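Local coordinates for phosphoacetylglucosamine mutase (Aspergillus lentulus, PDB 5O9X), which catalyses the interconversion of N-acetylglucosamine 6-phosphate and N-acetylglucosamine 1-phosphate, a phosphomutase reaction, at residues E227-L232 against I240-D245; V214-G219 against P223-L228. The protein carries 1 engineered substitution. One frame throughout, in Å; residues are numbered along the deposited sequence.

How the interactions relate
From the N terminus, strand 212-215 runs into a tight turn and then into helix 221-231. Interaction 2 closes this first connection, setting 214-219 against residues 223-228 of the helix. Interaction 1 follows directly: the end of the same helix packs on strand 240-243, closing the loop that leads to it. The two contacts are consecutive and neither nested nor crossed, but they share E227 and L228. Together they hold the helix of a beta-alpha-beta unit in domain II against its two strands, which are parallel neighbours. V214 N probably bonds to K241 O at 2.8 Å. A salt bridge from R226 NH2 to D245 OD2, 2.7 Å, also links the contacts.

Interaction 1: residues E227-L232 against I240-D245; sequences ELIKYL and IKIVND
The backbones of I229, in 227-232, and strand residue I240 approach to 8.2 Å between their CA atoms. This is the second half of a beta-alpha-beta crossover, in which helix 221-231 packs on its following strand, 240-243. That strand lies at one edge of the mixed beta-sheet. The contact is apolar and rests on three isoleucines near the protein surface. I229 points toward the strand, and I240 and I242 point back at the helix. The side chain of I229 carries CG1 beside its backbone N (chi1 -77°) and then runs extended, which sends CD1 out to the strand. CD1 lies 3.8 Å from CB of I240 and 3.9 Å from its CG2. The two side chains cross at a slant, and CD1 of I240 lies near CD1 and CG1 of I229, at 4.0 and 4.2 Å. I242 adds a looser touch: its CD1 is 4.3 Å from CD1 of I229. I240 also packs on V214 of the neighbouring strand and on M432 of helix 428-442. Within 227-232, NZ of K230 forms a salt bridge with E227 OE1 at 2.8 Å, on the syn side and 23° out of the carboxylate plane.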
loop_
_atom_site.group_PDB
_atom_site.type_symbol
_atom_site.label_atom_id
_atom_site.label_comp_id
_atom_site.label_asym_id
_atom_site.label_seq_id
_atom_site.Cartn_x
_atom_site.Cartn_y
_atom_site.Cartn_z
ATOM N N GLU A 227 -1.813 -19.972 -5.698
ATOM C CA GLU A 227 -3.091 -20.147 -6.386
ATOM C C GLU A 227 -3.153 -19.403 -7.746
ATOM O O GLU A 227 -3.581 -19.984 -8.744
ATOM C CB GLU A 227 -4.268 -19.703 -5.492
ATOM C CG GLU A 227 -5.691 -20.145 -5.905
ATOM C CD GLU A 227 -5.924 -21.655 -6.084
ATOM O OE1 GLU A 227 -5.142 -22.504 -5.549
ATOM O OE2 GLU A 227 -6.900 -22.010 -6.819
ATOM N N LEU A 228 -2.741 -18.124 -7.750
ATOM C CA LEU A 228 -2.670 -17.320 -8.950
ATOM C C LEU A 228 -1.841 -18.053 -10.019
ATOM O O LEU A 228 -2.221 -18.027 -11.179
ATOM C CB LEU A 228 -2.036 -15.914 -8.654
ATOM C CG LEU A 228 -1.669 -15.169 -9.982
ATOM C CD1 LEU A 228 -2.938 -14.814 -10.760
ATOM C CD2 LEU A 228 -0.904 -13.899 -9.489
ATOM N N ILE A 229 -0.745 -18.730 -9.627
ATOM C CA ILE A 229 0.158 -19.348 -10.618
ATOM C C ILE A 229 -0.570 -20.446 -11.452
ATOM O O ILE A 229 -0.336 -20.580 -12.656
ATOM C CB ILE A 229 1.330 -19.898 -9.892
ATOM C CG1 ILE A 229 2.207 -18.689 -9.559
ATOM C CG2 ILE A 229 2.192 -20.898 -10.735
ATOM C CD1 ILE A 229 3.319 -19.012 -8.578
ATOM N N LYS A 230 -1.518 -21.132 -10.836
ATOM C CA LYS A 230 -2.370 -22.090 -11.608
ATOM C C LYS A 230 -3.144 -21.454 -12.717
ATOM O O LYS A 230 -3.423 -22.125 -13.701
ATOM C CB LYS A 230 -3.370 -22.718 -10.694
ATOM C CG LYS A 230 -2.726 -23.486 -9.547
ATOM C CD LYS A 230 -3.900 -24.042 -8.754
ATOM C CE LYS A 230 -3.431 -24.684 -7.456
ATOM N NZ LYS A 230 -4.695 -25.019 -6.697
ATOM N N TYR A 231 -3.549 -20.180 -12.567
ATOM C CA TYR A 231 -4.240 -19.455 -13.639
ATOM C C TYR A 231 -3.350 -18.866 -14.717
ATOM O O TYR A 231 -3.850 -18.518 -15.756
ATOM C CB TYR A 231 -5.118 -18.344 -13.058
ATOM C CG TYR A 231 -6.283 -18.875 -12.219
ATOM C CD1 TYR A 231 -7.597 -18.903 -12.734
ATOM C CD2 TYR A 231 -6.081 -19.335 -10.894
ATOM C CE1 TYR A 231 -8.670 -19.397 -11.937
ATOM C CE2 TYR A 231 -7.138 -19.754 -10.126
ATOM C CZ TYR A 231 -8.426 -19.817 -10.658
ATOM O OH TYR A 231 -9.512 -20.247 -9.880
ATOM N N LEU A 232 -2.035 -18.702 -14.454
ATOM C CA LEU A 232 -1.200 -17.862 -15.355
ATOM C C LEU A 232 -0.939 -18.566 -16.712
ATOM O O LEU A 232 -0.916 -19.783 -16.738
ATOM C CB LEU A 232 0.136 -17.466 -14.694
ATOM C CG LEU A 232 -0.020 -16.486 -13.503
ATOM C CD1 LEU A 232 1.356 -16.282 -12.881
ATOM C CD2 LEU A 232 -0.533 -15.122 -13.981
ATOM N N ILE A 240 8.203 -18.918 -11.138
ATOM C CA ILE A 240 8.216 -18.366 -9.751
ATOM C C ILE A 240 8.530 -19.454 -8.761
ATOM O O ILE A 240 7.888 -20.552 -8.782
ATOM C CB ILE A 240 6.846 -17.730 -9.378
ATOM C CG1 ILE A 240 6.610 -16.453 -10.198
ATOM C CG2 ILE A 240 6.763 -17.402 -7.828
ATOM C CD1 ILE A 240 5.196 -15.851 -10.178
ATOM N N LYS A 241 9.437 -19.155 -7.839
ATOM C CA LYS A 241 9.645 -19.994 -6.702
ATOM C C LYS A 241 9.150 -19.214 -5.491
ATOM O O LYS A 241 9.444 -18.000 -5.402
ATOM C CB LYS A 241 11.124 -20.300 -6.528
ATOM C CG LYS A 241 11.819 -20.707 -7.824
ATOM C CD LYS A 241 11.614 -22.161 -8.213
ATOM C CE LYS A 241 12.209 -22.526 -9.595
ATOM N NZ LYS A 241 11.572 -23.775 -10.168
ATOM N N ILE A 242 8.455 -19.886 -4.552
ATOM C CA ILE A 242 7.880 -19.213 -3.384
ATOM C C ILE A 242 8.695 -19.652 -2.231
ATOM O O ILE A 242 9.014 -20.862 -2.127
ATOM C CB ILE A 242 6.381 -19.615 -3.185
ATOM C CG1 ILE A 242 5.539 -18.879 -4.283
ATOM C CG2 ILE A 242 5.897 -19.220 -1.761
ATOM C CD1 ILE A 242 4.052 -19.317 -4.341
ATOM N N VAL A 243 9.146 -18.716 -1.399
ATOM C CA VAL A 243 9.790 -19.043 -0.118
ATOM C C VAL A 243 9.045 -18.287 0.983
ATOM O O VAL A 243 8.384 -17.243 0.665
ATOM C CB VAL A 243 11.358 -18.757 -0.040
ATOM C CG1 VAL A 243 12.132 -19.648 -1.041
ATOM C CG2 VAL A 243 11.741 -17.246 -0.282
ATOM N N ASN A 244 9.152 -18.755 2.258
ATOM C CA ASN A 244 8.455 -18.120 3.388
ATOM C C ASN A 244 6.972 -18.011 3.153
ATOM O O ASN A 244 6.405 -16.902 3.002
ATOM C CB ASN A 244 9.073 -16.728 3.701
ATOM C CG ASN A 244 10.586 -16.800 3.782
ATOM O OD1 ASN A 244 11.108 -17.710 4.418
ATOM N ND2 ASN A 244 11.306 -15.851 3.135
ATOM N N ASP A 245 6.297 -19.167 3.130
ATOM C CA ASP A 245 4.870 -19.158 3.061
ATOM C C ASP A 245 4.289 -19.790 4.318
ATOM O O ASP A 245 3.225 -20.453 4.266
ATOM C CB ASP A 245 4.410 -19.887 1.738
ATOM C CG ASP A 245 4.677 -21.416 1.776
ATOM O OD1 ASP A 245 5.317 -21.887 2.731
ATOM O OD2 ASP A 245 4.189 -22.147 0.913
#

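Interaction 2: residues V214-G219 against P223-L228; sequences VDCANG and PKLREL
The puckered pyrrolidine ring of P223 is met at its CD corner by the carbonyl of G219, with CD to G219 O at 3.3 Å. The carboxylate of D215 is flat. It binds the turn backbone through A217 N and does not touch 223-228. A217 N donates to D215 OD1 at 3.0 Å from above the carboxylate plane, 47° out of it. This bond makes an Asx turn. N244 ND2 also donates to OD1, while G258 N and S282 OG bond to OD2.

From C216 to G219 the chain makes a type I' beta turn, closed by G219 N to C216 O at 2.9 Å. The turn leads from strand 212-215 to helix 221-231, the first half of the beta-alpha-beta unit. L225 carries the buried apolar contact. Its CG is anti to the backbone N (chi1 173°), and the CD2 branch extends to the strand. V214 meets it tip to tip, with CG1 3.9 Å from L225 CD2. C216 SG touches the same methyl at 4.0 Å. One methyl thus bridges the end of the strand and the start of the turn.

P223 has no N-H to donate to G219 O, four residues back; its CD lies against that oxygen. With L225 CD2 set against V214 and C216, the helix is held to the strand here by apolar packing, while the polar bonds of D215 and the turn fix the connecting chain.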
loop_
_atom_site.group_PDB
_atom_site.type_symbol
_atom_site.label_atom_id
_atom_site.label_comp_id
_atom_site.label_asym_id
_atom_site.label_seq_id
_atom_site.Cartn_x
_atom_site.Cartn_y
_atom_site.Cartn_z
ATOM N N VAL A 214 10.277 -15.443 -4.745
ATOM C CA VAL A 214 9.401 -14.467 -4.083
ATOM C C VAL A 214 9.237 -14.904 -2.625
ATOM O O VAL A 214 8.673 -15.998 -2.273
ATOM C CB VAL A 214 7.963 -14.386 -4.725
ATOM C CG1 VAL A 214 7.144 -13.313 -4.006
ATOM C CG2 VAL A 214 8.029 -14.046 -6.201
ATOM N N ASP A 215 9.813 -14.088 -1.761
ATOM C CA ASP A 215 9.633 -14.195 -0.288
ATOM C C ASP A 215 8.276 -13.661 0.043
ATOM O O ASP A 215 7.998 -12.464 -0.147
ATOM C CB ASP A 215 10.759 -13.387 0.374
ATOM C CG ASP A 215 10.444 -12.901 1.778
ATOM O OD1 ASP A 215 9.685 -13.594 2.503
ATOM O OD2 ASP A 215 11.017 -11.804 2.149
ATOM N N CYS A 216 7.426 -14.502 0.640
ATOM C CA CYS A 216 6.012 -14.137 0.835
ATOM C C CYS A 216 5.700 -13.826 2.316
ATOM O O CYS A 216 4.491 -13.796 2.756
ATOM C CB CYS A 216 5.041 -15.199 0.279
ATOM S SG CYS A 216 5.154 -15.369 -1.520
ATOM N N ALA A 217 6.770 -13.506 3.038
ATOM C CA ALA A 217 6.641 -12.915 4.385
ATOM C C ALA A 217 5.912 -13.811 5.383
ATOM O O ALA A 217 5.467 -13.353 6.484
ATOM C CB ALA A 217 5.968 -11.478 4.292
ATOM N N ASN A 218 5.796 -15.108 5.031
ATOM C CA ASN A 218 4.947 -16.118 5.810
ATOM C C ASN A 218 3.504 -15.630 5.988
ATOM O O ASN A 218 2.863 -15.894 7.032
ATOM C CB ASN A 218 5.577 -16.414 7.183
ATOM C CG ASN A 218 6.976 -16.982 7.055
ATOM O OD1 ASN A 218 8.007 -16.427 7.640
ATOM N ND2 ASN A 218 7.072 -18.010 6.263
ATOM N N GLY A 219 3.020 -14.833 5.006
ATOM C CA GLY A 219 1.657 -14.291 5.050
ATOM C C GLY A 219 0.735 -14.858 3.985
ATOM O O GLY A 219 1.145 -15.705 3.183
ATOM N N PRO A 223 0.117 -18.392 -0.076
ATOM C CA PRO A 223 -0.925 -19.299 -0.619
ATOM C C PRO A 223 -1.646 -18.686 -1.827
ATOM O O PRO A 223 -2.005 -19.382 -2.759
ATOM C CB PRO A 223 -1.928 -19.470 0.577
ATOM C CG PRO A 223 -1.021 -19.232 1.798
ATOM C CD PRO A 223 0.090 -18.279 1.412
ATOM N N LYS A 224 -1.915 -17.364 -1.798
ATOM C CA LYS A 224 -2.678 -16.732 -2.870
ATOM C C LYS A 224 -1.807 -16.646 -4.110
ATOM O O LYS A 224 -2.336 -16.808 -5.239
ATOM C CB LYS A 224 -3.157 -15.314 -2.541
ATOM C CG LYS A 224 -3.968 -15.250 -1.268
ATOM C CD LYS A 224 -5.142 -16.249 -1.231
ATOM C CE LYS A 224 -6.039 -15.981 0.007
ATOM N NZ LYS A 224 -7.099 -16.982 0.076
ATOM N N LEU A 225 -0.515 -16.357 -3.920
ATOM C CA LEU A 225 0.327 -16.272 -5.146
ATOM C C LEU A 225 0.413 -17.690 -5.769
ATOM O O LEU A 225 0.395 -17.819 -6.991
ATOM C CB LEU A 225 1.754 -15.798 -4.805
ATOM C CG LEU A 225 2.794 -15.830 -5.950
ATOM C CD1 LEU A 225 2.273 -14.921 -7.050
ATOM C CD2 LEU A 225 4.046 -15.235 -5.327
ATOM N N ARG A 226 0.605 -18.747 -4.936
ATOM C CA ARG A 226 0.618 -20.143 -5.441
ATOM C C ARG A 226 -0.667 -20.437 -6.209
ATOM O O ARG A 226 -0.611 -21.106 -7.224
ATOM C CB ARG A 226 0.749 -21.124 -4.253
ATOM C CG ARG A 226 0.618 -22.646 -4.607
ATOM C CD ARG A 226 0.542 -23.530 -3.307
ATOM N NE ARG A 226 1.758 -23.179 -2.786
ATOM C CZ ARG A 226 2.093 -22.593 -1.653
ATOM N NH1 ARG A 226 1.363 -22.460 -0.543
ATOM N NH2 ARG A 226 3.347 -22.257 -1.690
ATOM N N GLU A 227 -1.813 -19.972 -5.698
ATOM C CA GLU A 227 -3.091 -20.147 -6.386
ATOM C C GLU A 227 -3.153 -19.403 -7.746
ATOM O O GLU A 227 -3.581 -19.984 -8.744
ATOM C CB GLU A 227 -4.268 -19.703 -5.492
ATOM C CG GLU A 227 -5.691 -20.145 -5.905
ATOM C CD GLU A 227 -5.924 -21.655 -6.084
ATOM O OE1 GLU A 227 -5.142 -22.504 -5.549
ATOM O OE2 GLU A 227 -6.900 -22.010 -6.819
ATOM N N LEU A 228 -2.741 -18.124 -7.750
ATOM C CA LEU A 228 -2.670 -17.320 -8.950
ATOM C C LEU A 228 -1.841 -18.053 -10.019
ATOM O O LEU A 228 -2.221 -18.027 -11.179
ATOM C CB LEU A 228 -2.036 -15.914 -8.654
ATOM C CG LEU A 228 -1.669 -15.169 -9.982
ATOM C CD1 LEU A 228 -2.938 -14.814 -10.760
ATOM C CD2 LEU A 228 -0.904 -13.899 -9.489
#